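PDB 6DRU: glycosyl hydrolases family 31 family protein, which releases alpha-D-xylose from the non-reducing terminal glucose of xyloglucan oligosaccharides, as an alpha-xylosidase of glycoside hydrolase family 31. Local coordinates for residues P5-L10 / Y64-T69; Q22-D27 / T58-S63. One frame throughout, in Å; residues are numbered along the deposited sequence.

Contact 1 of 2, residues P5-L10 / Y64-T69. With NAG (2-acetamido-2-deoxy-beta-D-glucopyranose), chain L.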
loop_
_atom_site.group_PDB
_atom_site.type_symbol
_atom_site.label_atom_id
_atom_site.label_comp_id
_atom_site.label_asym_id
_atom_site.label_seq_id
_atom_site.Cartn_x
_atom_site.Cartn_y
_atom_site.Cartn_z
ATOM N N PRO A 5 -35.001 27.122 -8.163
ATOM C CA PRO A 5 -35.175 25.685 -8.380
ATOM C C PRO A 5 -36.399 25.150 -7.653
ATOM O O PRO A 5 -36.889 25.729 -6.682
ATOM C CB PRO A 5 -33.887 25.071 -7.811
ATOM C CG PRO A 5 -33.082 26.221 -7.242
ATOM C CD PRO A 5 -33.996 27.394 -7.124
ATOM N N ASN A 6 -36.890 24.018 -8.151
ATOM C CA ASN A 6 -38.050 23.348 -7.580
ATOM C C ASN A 6 -37.681 22.107 -6.780
ATOM O O ASN A 6 -38.573 21.358 -6.371
ATOM C CB ASN A 6 -39.037 22.972 -8.687
ATOM C CG ASN A 6 -38.467 21.945 -9.645
ATOM O OD1 ASN A 6 -37.252 21.795 -9.769
ATOM N ND2 ASN A 6 -39.350 21.228 -10.331
ATOM N N SER A 7 -36.392 21.875 -6.551
ATOM C CA SER A 7 -35.929 20.709 -5.818
ATOM C C SER A 7 -34.686 21.096 -5.033
ATOM O O SER A 7 -33.818 21.808 -5.545
ATOM C CB SER A 7 -35.626 19.540 -6.767
ATOM O OG SER A 7 -35.141 18.410 -6.060
ATOM N N THR A 8 -34.606 20.623 -3.789
ATOM C CA THR A 8 -33.450 20.912 -2.950
ATOM C C THR A 8 -32.246 20.045 -3.289
ATOM O O THR A 8 -31.151 20.311 -2.781
ATOM C CB THR A 8 -33.808 20.732 -1.475
ATOM O OG1 THR A 8 -34.100 19.351 -1.218
ATOM C CG2 THR A 8 -35.023 21.569 -1.123
ATOM N N GLY A 9 -32.418 19.033 -4.122
ATOM C CA GLY A 9 -31.324 18.163 -4.499
ATOM C C GLY A 9 -31.825 16.809 -4.932
ATOM O O GLY A 9 -32.962 16.413 -4.671
ATOM N N LEU A 10 -30.945 16.080 -5.614
ATOM C CA LEU A 10 -31.240 14.739 -6.096
ATOM C C LEU A 10 -30.156 13.799 -5.597
ATOM O O LEU A 10 -28.964 14.083 -5.752
ATOM C CB LEU A 10 -31.327 14.709 -7.627
ATOM C CG LEU A 10 -31.421 13.347 -8.312
ATOM C CD1 LEU A 10 -32.807 12.758 -8.134
ATOM C CD2 LEU A 10 -31.083 13.478 -9.789
ATOM N N TYR A 64 -31.850 16.871 0.340
ATOM C CA TYR A 64 -32.277 16.577 -1.020
ATOM C C TYR A 64 -33.776 16.315 -1.023
ATOM O O TYR A 64 -34.383 16.037 0.013
ATOM C CB TYR A 64 -31.518 15.381 -1.609
ATOM C CG TYR A 64 -31.665 14.102 -0.816
ATOM C CD1 TYR A 64 -30.815 13.820 0.246
ATOM C CD2 TYR A 64 -32.654 13.177 -1.128
ATOM C CE1 TYR A 64 -30.945 12.652 0.974
ATOM C CE2 TYR A 64 -32.792 12.008 -0.405
ATOM C CZ TYR A 64 -31.936 11.752 0.646
ATOM O OH TYR A 64 -32.067 10.589 1.369
ATOM N N ASP A 65 -34.366 16.407 -2.214
ATOM C CA ASP A 65 -35.801 16.242 -2.402
ATOM C C ASP A 65 -36.186 14.912 -3.020
ATOM O O ASP A 65 -37.250 14.383 -2.696
ATOM C CB ASP A 65 -36.356 17.363 -3.292
ATOM C CG ASP A 65 -37.018 18.470 -2.498
ATOM O OD1 ASP A 65 -36.985 18.411 -1.251
ATOM O OD2 ASP A 65 -37.578 19.397 -3.124
ATOM N N THR A 66 -35.348 14.360 -3.893
ATOM C CA THR A 66 -35.686 13.175 -4.664
ATOM C C THR A 66 -34.574 12.147 -4.538
ATOM O O THR A 66 -33.390 12.488 -4.600
ATOM C CB THR A 66 -35.909 13.524 -6.145
ATOM O OG1 THR A 66 -36.833 14.616 -6.245
ATOM C CG2 THR A 66 -36.458 12.329 -6.909
ATOM N N ALA A 67 -34.965 10.888 -4.359
ATOM C CA ALA A 67 -34.037 9.768 -4.291
ATOM C C ALA A 67 -34.397 8.766 -5.376
ATOM O O ALA A 67 -35.573 8.429 -5.551
ATOM C CB ALA A 67 -34.069 9.101 -2.915
ATOM N N THR A 68 -33.387 8.301 -6.106
ATOM C CA THR A 68 -33.597 7.346 -7.183
ATOM C C THR A 68 -32.368 6.458 -7.302
ATOM O O THR A 68 -31.298 6.770 -6.773
ATOM C CB THR A 68 -33.882 8.049 -8.517
ATOM O OG1 THR A 68 -33.923 7.083 -9.575
ATOM C CG2 THR A 68 -32.804 9.082 -8.817
ATOM N N THR A 69 -32.538 5.337 -7.997
ATOM C CA THR A 69 -31.426 4.466 -8.344
ATOM C C THR A 69 -30.880 4.756 -9.734
ATOM O O THR A 69 -30.036 4.003 -10.228
ATOM C CB THR A 69 -31.842 2.997 -8.241
ATOM O OG1 THR A 69 -33.082 2.795 -8.930
ATOM C CG2 THR A 69 -32.005 2.594 -6.788
HETATM C C1 NAG L . -39.348 20.354 -11.496
HETATM C C2 NAG L . -40.271 19.155 -11.551
HETATM C C3 NAG L . -39.728 18.085 -12.424
HETATM C C4 NAG L . -39.364 18.644 -13.783
HETATM C C5 NAG L . -38.455 19.844 -13.630
HETATM C C6 NAG L . -38.183 20.450 -14.989
HETATM C C7 NAG L . -41.580 19.119 -9.464
HETATM C C8 NAG L . -41.803 18.581 -8.068
HETATM N N2 NAG L . -40.484 18.653 -10.236
HETATM O O3 NAG L . -40.673 17.045 -12.529
HETATM O O4 NAG L . -38.707 17.655 -14.541
HETATM O O5 NAG L . -39.075 20.800 -12.803
HETATM O O6 NAG L . -36.908 21.052 -14.989
HETATM O O7 NAG L . -42.339 19.950 -9.922
#

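Contact 2 of 2, residues Q22-D27 / T58-S63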
loop_
_atom_site.group_PDB
_atom_site.type_symbol
_atom_site.label_atom_id
_atom_site.label_comp_id
_atom_site.label_asym_id
_atom_site.label_seq_id
_atom_site.Cartn_x
_atom_site.Cartn_y
_atom_site.Cartn_z
ATOM N N GLN A 22 -26.973 19.009 -5.820
ATOM C CA GLN A 22 -27.820 20.038 -5.239
ATOM C C GLN A 22 -27.637 21.355 -5.979
ATOM O O GLN A 22 -26.522 21.684 -6.402
ATOM C CB GLN A 22 -27.495 20.251 -3.754
ATOM C CG GLN A 22 -27.403 18.977 -2.939
ATOM C CD GLN A 22 -26.811 19.215 -1.566
ATOM O OE1 GLN A 22 -25.628 19.533 -1.434
ATOM N NE2 GLN A 22 -27.633 19.070 -0.534
ATOM N N PRO A 23 -28.708 22.128 -6.153
ATOM C CA PRO A 23 -28.537 23.510 -6.611
ATOM C C PRO A 23 -27.760 24.301 -5.572
ATOM O O PRO A 23 -27.992 24.173 -4.368
ATOM C CB PRO A 23 -29.975 24.017 -6.761
ATOM C CG PRO A 23 -30.783 23.133 -5.865
ATOM C CD PRO A 23 -30.121 21.790 -5.919
ATOM N N PHE A 24 -26.819 25.114 -6.045
ATOM C CA PHE A 24 -25.883 25.796 -5.157
ATOM C C PHE A 24 -25.593 27.180 -5.719
ATOM O O PHE A 24 -24.911 27.308 -6.740
ATOM C CB PHE A 24 -24.597 24.985 -4.998
ATOM C CG PHE A 24 -23.980 25.094 -3.640
ATOM C CD1 PHE A 24 -24.479 24.358 -2.582
ATOM C CD2 PHE A 24 -22.901 25.931 -3.420
ATOM C CE1 PHE A 24 -23.914 24.456 -1.326
ATOM C CE2 PHE A 24 -22.329 26.033 -2.168
ATOM C CZ PHE A 24 -22.838 25.294 -1.118
ATOM N N GLY A 25 -26.093 28.210 -5.044
ATOM C CA GLY A 25 -25.913 29.571 -5.499
ATOM C C GLY A 25 -26.643 29.852 -6.807
ATOM O O GLY A 25 -27.441 29.057 -7.306
ATOM N N TYR A 26 -26.348 31.026 -7.357
ATOM C CA TYR A 26 -26.937 31.432 -8.626
ATOM C C TYR A 26 -26.319 30.628 -9.762
ATOM O O TYR A 26 -25.094 30.614 -9.926
ATOM C CB TYR A 26 -26.728 32.926 -8.858
ATOM C CG TYR A 26 -27.561 33.821 -7.967
ATOM C CD1 TYR A 26 -28.909 33.565 -7.758
ATOM C CD2 TYR A 26 -27.001 34.928 -7.343
ATOM C CE1 TYR A 26 -29.674 34.381 -6.948
ATOM C CE2 TYR A 26 -27.758 35.751 -6.531
ATOM C CZ TYR A 26 -29.094 35.472 -6.338
ATOM O OH TYR A 26 -29.857 36.285 -5.531
ATOM N N ASP A 27 -27.169 29.960 -10.544
ATOM C CA ASP A 27 -26.752 29.255 -11.758
ATOM C C ASP A 27 -25.663 28.221 -11.474
ATOM O O ASP A 27 -24.733 28.047 -12.262
ATOM C CB ASP A 27 -26.277 30.241 -12.828
ATOM C CG ASP A 27 -27.092 31.521 -12.853
ATOM O OD1 ASP A 27 -28.293 31.462 -13.191
ATOM O OD2 ASP A 27 -26.523 32.591 -12.541
ATOM N N THR A 58 -30.906 29.526 3.732
ATOM C CA THR A 58 -30.122 28.794 4.715
ATOM C C THR A 58 -29.218 27.805 3.991
ATOM O O THR A 58 -29.286 27.641 2.770
ATOM C CB THR A 58 -31.022 28.067 5.721
ATOM O OG1 THR A 58 -30.215 27.295 6.618
ATOM C CG2 THR A 58 -31.994 27.146 4.995
ATOM N N ALA A 59 -28.365 27.140 4.767
ATOM C CA ALA A 59 -27.398 26.212 4.199
ATOM C C ALA A 59 -28.091 24.964 3.666
ATOM O O ALA A 59 -29.139 24.545 4.164
ATOM C CB ALA A 59 -26.354 25.826 5.246
ATOM N N HIS A 60 -27.484 24.362 2.641
ATOM C CA HIS A 60 -28.047 23.150 2.055
ATOM C C HIS A 60 -27.726 21.923 2.896
ATOM O O HIS A 60 -28.609 21.106 3.179
ATOM C CB HIS A 60 -27.526 22.950 0.631
ATOM C CG HIS A 60 -27.884 24.053 -0.312
ATOM N ND1 HIS A 60 -29.072 24.077 -1.010
ATOM C CD2 HIS A 60 -27.202 25.159 -0.690
ATOM C CE1 HIS A 60 -29.112 25.158 -1.767
ATOM N NE2 HIS A 60 -27.987 25.829 -1.595
ATOM N N GLY A 61 -26.467 21.777 3.299
ATOM C CA GLY A 61 -26.072 20.558 3.976
ATOM C C GLY A 61 -26.199 19.369 3.047
ATOM O O GLY A 61 -25.885 19.442 1.854
ATOM N N MET A 62 -26.680 18.255 3.596
ATOM C CA MET A 62 -26.908 17.039 2.831
ATOM C C MET A 62 -28.348 16.916 2.337
ATOM O O MET A 62 -28.764 15.826 1.931
ATOM C CB MET A 62 -26.538 15.817 3.678
ATOM C CG MET A 62 -25.628 14.817 2.986
ATOM S SD MET A 62 -23.930 15.408 2.846
ATOM C CE MET A 62 -23.503 15.619 4.574
ATOM N N SER A 63 -29.110 18.007 2.350
ATOM C CA SER A 63 -30.538 17.926 2.078
ATOM C C SER A 63 -30.812 17.661 0.602
ATOM O O SER A 63 -30.105 18.157 -0.280
ATOM C CB SER A 63 -31.232 19.217 2.514
ATOM O OG SER A 63 -30.867 20.299 1.674
#

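Contact 1 of 2, residues P5-L10 / Y64-T69
L10 lays its CD1 branch against two threonines of segment 64-69, 3.8 Å from T66 CB and 3.7 Å from T68 CG2. Turning CG anti to the backbone N (chi1 171°) is what carries that methyl across to them. The methyl-bearing threonines suit this place, giving carbon to the leucine while keeping the branched shape common in strands; R74 packs on all three side chains. Just before, the chains run close, with G9 CA 3.9 Å from Y64 CA. Glycine suits this spot because, at its phi of 155°, a CB would jam against the carbonyl O of T8 and press on Y64 CA. G9 O accepts from T66 N in its carbonyl plane and, at 2.8 Å, from D65 N, which stands 35° out of that plane. L10 and T66 form a parallel bridge that attaches strand 66-68 as the edge of the mixed sheet, alongside strand 10-14, in the N-terminal beta region of this family 31 enzyme. Towards solvent the grip slackens. The exposed carboxylate of D65 meets T8 crosswise, through weak bonds from T8 OG1 to D65 OD1 (3.0 Å) and from T8 N to D65 OD2 (3.3 Å). T8 is also the third residue of the glycosylation sequon N6-S7-T8, and the N6 side chain keeps apart from segment 64-69, its ND2 bonded covalently to C1 of an N-acetylglucosamine.

Contact 2 of 2, residues Q22-D27 / T58-S63
The amide nitrogen of Q22 is shared between two carbonyls: NE2 donates to G61 O at 3.0 Å and to S63 O at 2.6 Å. Those acceptors belong to the type II' beta turn H60-S63, so the end of strand 17-23 is tied by one side chain to the loop that leads towards strand 66-68. Glutamine is long enough to span the gap, and its chain runs extended beyond CG. Both acceptors lie close to the plane of the Q22 amide, matching its two N-H directions, although NE2 stands well above the carbonyl plane of G61 (44° out of it). R32 donates to both Q22 OE1 and G61 O, which helps to fix which end of the amide faces the turn.

The turn is braced from within as well. S63 N closes it onto H60 O, and S63 OG joins from the same face of that carbonyl at 2.8 Å, so H60 O accepts from both. G61, with phi 64°, occupies the second position, where type II' turns commonly have glycine. D49 accepts from the N-H groups of H60 and G61, one to each carboxylate oxygen.

H60 reaches back to the other segment with its ring. P23 O sits over one face, offset to the rim, 3.0 Å from H60 CE1. H60 NE2 pairs with E56 OE2, which also takes the N-H of G25; this nearby carboxylate would tend to stabilise a protonated imidazole. F24, lodged against L238 of helix 228-239, meets H60 obliquely with ring planes at 35°, F24 CD1 and CE1 each 3.4 Å from H60 CD2.

Both contacts hold the same mixed sheet; both segments of contact 2 lie, along the chain, between those of contact 1, and 58-63 runs straight into 64-69. Contact 1 adds an edge strand by backbone pairing and aliphatic contacts, far out on the molecule (about 36 Å between its centre and that of the chain), with a glycan close by and T69 reaching Y414 of the third subunit. Contact 2 lies deeper (about 27 Å between those centres), has no edge strand to pair, and relies instead on an amide, an imidazole and a phenyl ring fastening a turn. Neither is wholly buried. They meet where P23 packs against P5 and S7.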